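Long-range contact in probable glutathione S-transferase (Bordetella bronchiseptica RB50, PDB 3H1N), which probably conjugates the thiol of glutathione to electrophilic substrates: residues B[125-138]-B[239-251]. Numbering follows the deposited sequence. Where two conformers were deposited one is given.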
loop_
_atom_site.group_PDB
_atom_site.type_symbol
_atom_site.label_atom_id
_atom_site.label_comp_id
_atom_site.label_asym_id
_atom_site.label_seq_id
_atom_site.Cartn_x
_atom_site.Cartn_y
_atom_site.Cartn_z
ATOM N N ALA B 125 -4.121 4.465 11.470
ATOM C CA ALA B 125 -4.220 4.174 12.912
ATOM C C ALA B 125 -2.878 4.366 13.630
ATOM O O ALA B 125 -2.839 4.639 14.848
ATOM C CB ALA B 125 -4.783 2.769 13.147
ATOM N N HIS B 126 -1.781 4.203 12.886
ATOM C CA HIS B 126 -0.448 4.448 13.428
ATOM C C HIS B 126 -0.131 5.927 13.394
ATOM O O HIS B 126 0.389 6.501 14.358
ATOM C CB HIS B 126 0.618 3.701 12.632
ATOM C CG HIS B 126 2.010 4.136 12.959
ATOM N ND1 HIS B 126 2.680 5.085 12.218
ATOM C CD2 HIS B 126 2.847 3.780 13.960
ATOM C CE1 HIS B 126 3.878 5.281 12.738
ATOM N NE2 HIS B 126 4.005 4.502 13.795
ATOM N N ASP B 127 -0.420 6.541 12.257
ATOM C CA ASP B 127 -0.063 7.926 12.050
ATOM C C ASP B 127 -0.867 8.881 12.948
ATOM O O ASP B 127 -0.462 10.013 13.130
ATOM C CB ASP B 127 -0.197 8.284 10.573
ATOM C CG ASP B 127 0.893 7.646 9.705
ATOM O OD1 ASP B 127 1.769 6.908 10.215
ATOM O OD2 ASP B 127 0.896 7.924 8.491
ATOM N N VAL B 128 -1.972 8.423 13.549
ATOM C CA VAL B 128 -2.742 9.287 14.447
ATOM C C VAL B 128 -1.877 9.725 15.647
ATOM O O VAL B 128 -1.986 10.855 16.112
ATOM C CB VAL B 128 -4.070 8.613 14.913
ATOM C CG1 VAL B 128 -3.838 7.670 16.083
ATOM C CG2 VAL B 128 -5.095 9.667 15.289
ATOM N N HIS B 129 -1.023 8.817 16.135
ATOM C CA HIS B 129 -0.144 9.096 17.280
ATOM C C HIS B 129 1.290 9.415 16.895
ATOM O O HIS B 129 2.063 9.879 17.735
ATOM C CB HIS B 129 -0.198 7.991 18.355
ATOM C CG HIS B 129 0.006 6.600 17.829
ATOM N ND1 HIS B 129 1.236 6.132 17.413
ATOM C CD2 HIS B 129 -0.855 5.563 17.691
ATOM C CE1 HIS B 129 1.119 4.871 17.027
ATOM N NE2 HIS B 129 -0.142 4.504 17.180
ATOM N N HIS B 130 1.633 9.191 15.625
ATOM C CA HIS B 130 2.914 9.616 15.074
ATOM C C HIS B 130 2.727 10.448 13.801
ATOM O O HIS B 130 3.217 10.072 12.722
ATOM C CB HIS B 130 3.848 8.424 14.820
ATOM C CG HIS B 130 4.367 7.811 16.078
ATOM N ND1 HIS B 130 5.685 7.904 16.466
ATOM C CD2 HIS B 130 3.730 7.125 17.056
ATOM C CE1 HIS B 130 5.837 7.296 17.632
ATOM N NE2 HIS B 130 4.666 6.812 18.009
ATOM N N PRO B 131 2.035 11.591 13.923
ATOM C CA PRO B 131 1.707 12.401 12.746
ATOM C C PRO B 131 2.885 13.176 12.180
ATOM O O PRO B 131 2.846 13.581 11.005
ATOM C CB PRO B 131 0.644 13.372 13.280
ATOM C CG PRO B 131 0.969 13.491 14.756
ATOM C CD PRO B 131 1.399 12.112 15.149
ATOM N N VAL B 132 3.912 13.403 13.006
ATOM C CA VAL B 132 5.095 14.153 12.571
ATOM C C VAL B 132 6.175 13.199 12.041
ATOM O O VAL B 132 6.727 13.413 10.951
ATOM C CB VAL B 132 5.670 15.067 13.708
ATOM C CG1 VAL B 132 6.962 15.769 13.261
ATOM C CG2 VAL B 132 4.627 16.095 14.188
ATOM N N ALA B 133 6.466 12.146 12.807
ATOM C CA ALA B 133 7.572 11.254 12.486
ATOM C C ALA B 133 7.433 9.921 13.197
ATOM O O ALA B 133 7.239 9.868 14.424
ATOM C CB ALA B 133 8.888 11.905 12.866
ATOM N N ALA B 134 7.548 8.844 12.416
ATOM C CA ALA B 134 7.492 7.483 12.950
ATOM C C ALA B 134 8.653 7.252 13.915
ATOM O O ALA B 134 8.529 6.495 14.884
ATOM C CB ALA B 134 7.526 6.475 11.804
ATOM N N GLY B 135 9.765 7.950 13.673
ATOM C CA GLY B 135 10.958 7.801 14.492
ATOM C C GLY B 135 11.022 8.622 15.768
ATOM O O GLY B 135 11.988 8.504 16.514
ATOM N N LEU B 136 10.029 9.474 16.023
ATOM C CA LEU B 136 10.027 10.296 17.243
ATOM C C LEU B 136 8.966 9.799 18.214
ATOM O O LEU B 136 7.997 9.166 17.792
ATOM C CB LEU B 136 9.792 11.777 16.925
ATOM C CG LEU B 136 10.795 12.478 15.994
ATOM C CD1 LEU B 136 10.363 13.925 15.714
ATOM C CD2 LEU B 136 12.238 12.427 16.536
ATOM N N TYR B 137 9.141 10.094 19.500
ATOM C CA TYR B 137 8.222 9.594 20.521
ATOM C C TYR B 137 6.874 10.290 20.445
ATOM O O TYR B 137 6.776 11.458 20.053
ATOM C CB TYR B 137 8.811 9.749 21.925
ATOM C CG TYR B 137 10.079 8.957 22.121
ATOM C CD1 TYR B 137 10.057 7.562 22.096
ATOM C CD2 TYR B 137 11.302 9.599 22.297
ATOM C CE1 TYR B 137 11.221 6.824 22.257
ATOM C CE2 TYR B 137 12.477 8.872 22.462
ATOM C CZ TYR B 137 12.427 7.482 22.440
ATOM O OH TYR B 137 13.587 6.748 22.599
ATOM N N TYR B 138 5.841 9.561 20.836
ATOM C CA TYR B 138 4.491 10.103 20.893
ATOM C C TYR B 138 4.439 11.390 21.713
ATOM O O TYR B 138 3.855 12.380 21.278
ATOM C CB TYR B 138 3.510 9.059 21.442
ATOM C CG TYR B 138 2.173 9.645 21.855
ATOM C CD1 TYR B 138 1.326 10.230 20.912
ATOM C CD2 TYR B 138 1.754 9.599 23.189
ATOM C CE1 TYR B 138 0.105 10.779 21.286
ATOM C CE2 TYR B 138 0.535 10.141 23.577
ATOM C CZ TYR B 138 -0.286 10.722 22.624
ATOM O OH TYR B 138 -1.504 11.243 22.985
ATOM N N GLY B 239 -0.116 -3.012 22.396
ATOM C CA GLY B 239 0.614 -2.249 23.398
ATOM C C GLY B 239 1.112 -0.975 22.751
ATOM O O GLY B 239 0.335 -0.062 22.486
ATOM N N ASP B 240 2.403 -0.917 22.484
ATOM C CA ASP B 240 2.969 0.275 21.864
ATOM C C ASP B 240 3.412 0.006 20.441
ATOM O O ASP B 240 4.523 0.358 20.033
ATOM C CB ASP B 240 4.075 0.862 22.738
ATOM C CG ASP B 240 3.539 1.358 24.058
ATOM O OD1 ASP B 240 3.094 2.525 24.134
ATOM O OD2 ASP B 240 3.515 0.557 25.012
ATOM N N GLY B 241 2.506 -0.603 19.686
ATOM C CA GLY B 241 2.714 -0.850 18.267
ATOM C C GLY B 241 1.938 0.141 17.434
ATOM O O GLY B 241 1.981 1.343 17.687
ATOM N N ILE B 242 1.219 -0.381 16.445
ATOM C CA ILE B 242 0.378 0.407 15.539
ATOM C C ILE B 242 -0.880 0.915 16.246
ATOM O O ILE B 242 -1.167 2.112 16.207
ATOM C CB ILE B 242 -0.024 -0.448 14.304
ATOM C CG1 ILE B 242 1.201 -0.684 13.419
ATOM C CG2 ILE B 242 -1.176 0.215 13.489
ATOM C CD1 ILE B 242 0.954 -1.663 12.315
ATOM N N PHE B 243 -1.603 -0.007 16.897
ATOM C CA PHE B 243 -2.870 0.284 17.578
ATOM C C PHE B 243 -2.616 0.561 19.068
ATOM O O PHE B 243 -2.285 -0.347 19.837
ATOM C CB PHE B 243 -3.876 -0.869 17.380
ATOM C CG PHE B 243 -4.169 -1.178 15.923
ATOM C CD1 PHE B 243 -5.048 -0.381 15.196
ATOM C CD2 PHE B 243 -3.557 -2.266 15.280
ATOM C CE1 PHE B 243 -5.337 -0.655 13.856
ATOM C CE2 PHE B 243 -3.829 -2.548 13.931
ATOM C CZ PHE B 243 -4.718 -1.736 13.215
ATOM N N ARG B 244 -2.719 1.830 19.453
ATOM C CA ARG B 244 -2.363 2.255 20.797
ATOM C C ARG B 244 -3.539 2.937 21.456
ATOM O O ARG B 244 -4.151 3.841 20.883
ATOM C CB ARG B 244 -1.169 3.217 20.792
ATOM C CG ARG B 244 0.136 2.651 20.226
ATOM C CD ARG B 244 1.267 3.642 20.430
ATOM N NE ARG B 244 2.525 3.215 19.825
ATOM C CZ ARG B 244 3.698 3.829 20.016
ATOM N NH1 ARG B 244 3.792 4.867 20.837
ATOM N NH2 ARG B 244 4.793 3.385 19.406
ATOM N N HIS B 245 -3.842 2.522 22.675
ATOM C CA HIS B 245 -4.920 3.163 23.420
ATOM C C HIS B 245 -4.433 4.396 24.188
ATOM O O HIS B 245 -3.822 4.282 25.248
ATOM C CB HIS B 245 -5.605 2.167 24.364
ATOM C CG HIS B 245 -6.655 2.795 25.229
ATOM N ND1 HIS B 245 -7.620 3.639 24.726
ATOM C CD2 HIS B 245 -6.872 2.728 26.562
ATOM C CE1 HIS B 245 -8.393 4.059 25.710
ATOM N NE2 HIS B 245 -7.966 3.513 26.833
ATOM N N TYR B 246 -4.729 5.574 23.643
ATOM C CA TYR B 246 -4.488 6.844 24.310
ATOM C C TYR B 246 -5.847 7.504 24.555
ATOM O O TYR B 246 -6.510 7.911 23.613
ATOM C CB TYR B 246 -3.632 7.745 23.405
ATOM C CG TYR B 246 -2.207 7.270 23.225
ATOM C CD1 TYR B 246 -1.372 7.066 24.331
ATOM C CD2 TYR B 246 -1.685 7.048 21.950
ATOM C CE1 TYR B 246 -0.052 6.636 24.169
ATOM C CE2 TYR B 246 -0.361 6.627 21.773
ATOM C CZ TYR B 246 0.449 6.426 22.886
ATOM O OH TYR B 246 1.753 6.013 22.712
ATOM N N PRO B 247 -6.289 7.576 25.821
ATOM C CA PRO B 247 -7.608 8.171 26.102
ATOM C C PRO B 247 -7.779 9.569 25.472
ATOM O O PRO B 247 -8.870 9.899 24.979
ATOM C CB PRO B 247 -7.634 8.243 27.631
ATOM C CG PRO B 247 -6.751 7.107 28.065
ATOM C CD PRO B 247 -5.629 7.091 27.047
ATOM N N GLU B 248 -6.703 10.359 25.444
ATOM C CA GLU B 248 -6.761 11.730 24.907
ATOM C C GLU B 248 -7.051 11.819 23.400
ATOM O O GLU B 248 -7.538 12.848 22.915
ATOM C CB GLU B 248 -5.501 12.531 25.284
ATOM C CG GLU B 248 -4.190 12.047 24.646
ATOM C CD GLU B 248 -3.458 10.988 25.459
ATOM O OE1 GLU B 248 -4.087 10.266 26.282
ATOM O OE2 GLU B 248 -2.230 10.859 25.261
ATOM N N LEU B 249 -6.771 10.735 22.675
ATOM C CA LEU B 249 -7.055 10.660 21.251
ATOM C C LEU B 249 -8.441 10.076 20.931
ATOM O O LEU B 249 -8.895 10.162 19.793
ATOM C CB LEU B 249 -5.946 9.867 20.534
ATOM C CG LEU B 249 -4.507 10.367 20.737
ATOM C CD1 LEU B 249 -3.561 9.638 19.784
ATOM C CD2 LEU B 249 -4.409 11.879 20.526
ATOM N N ASP B 250 -9.120 9.513 21.938
ATOM C CA ASP B 250 -10.441 8.913 21.754
ATOM C C ASP B 250 -11.557 9.973 21.959
ATOM O O ASP B 250 -11.294 11.121 22.339
ATOM C CB ASP B 250 -10.599 7.739 22.749
ATOM C CG ASP B 250 -11.623 6.679 22.306
ATOM O OD1 ASP B 250 -12.198 6.762 21.209
ATOM O OD2 ASP B 250 -11.860 5.737 23.096
ATOM N N GLY B 251 -12.793 9.594 21.664
ATOM C CA GLY B 251 -13.960 10.458 21.884
ATOM C C GLY B 251 -15.205 9.834 21.281
ATOM O O GLY B 251 -15.104 8.941 20.442
HETATM O O HOH W 1 -3.754 3.736 17.284
HETATM O O HOH W 2 6.457 6.453 21.025
#
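Arg244 lies over one face of the His129 ring, its chain extended from CG to NE so that each atom in turn finds a partner on the 125-138 side. Arg244 CB lies 3.9 Å from His129 CD2, and CG comes next to His129 NE2. Arg244 CD sits over the imidazole face in a CH-pi contact, 3.7 Å from the centroid of the His129 ring; the opposite face of that ring has His126 O above its centre. Arg244 NE, close to His129 CE1, gives its hydrogen to Gly241 O on an in-plane lone pair at 2.9 Å. The guanidinium lies nearly flat against His129 (planes 20° apart), displaced toward the ring's rim, and meets His130 differently, the NE2 edge of that ring pointing at its face. NH1 donates in plane to Tyr246 OH and to a water also held by Tyr138 N.

His129, with chi1 of 51° placing CG between backbone N and carbonyl carbon, sends His129 NE2 to Ile242 O in a nearly straight 2.8 Å hydrogen bond, although the donor stands above the carbonyl plane. Its CB packs on Tyr246 CE2, and the edge of Tyr246 turns toward the imidazole face in an offset edge-to-face pair (planes at 74°). Tyr138 stacks face to face on Tyr246, centroids 3.9 Å apart, the two side chains sliding past each other in opposite directions. Beyond the stack Tyr138 OH is placed 2.4 Å from Glu248 OE2, a hydrogen bond too short to be taken at face value; Gln142 also binds that carboxylate oxygen. Leu249 CD1 fills in beside Tyr138 CE1 and His129 CB, while Ala125 CB touches Phe243 CE1 at 3.5 Å.

An aromatic cluster of His129, Tyr138 and Tyr246, flanked by one arginine, thereby fastens the C-terminal tail to the connection between helices 105-127 and 142-167 in the all-helical C-terminal domain of the glutathione S-transferase fold.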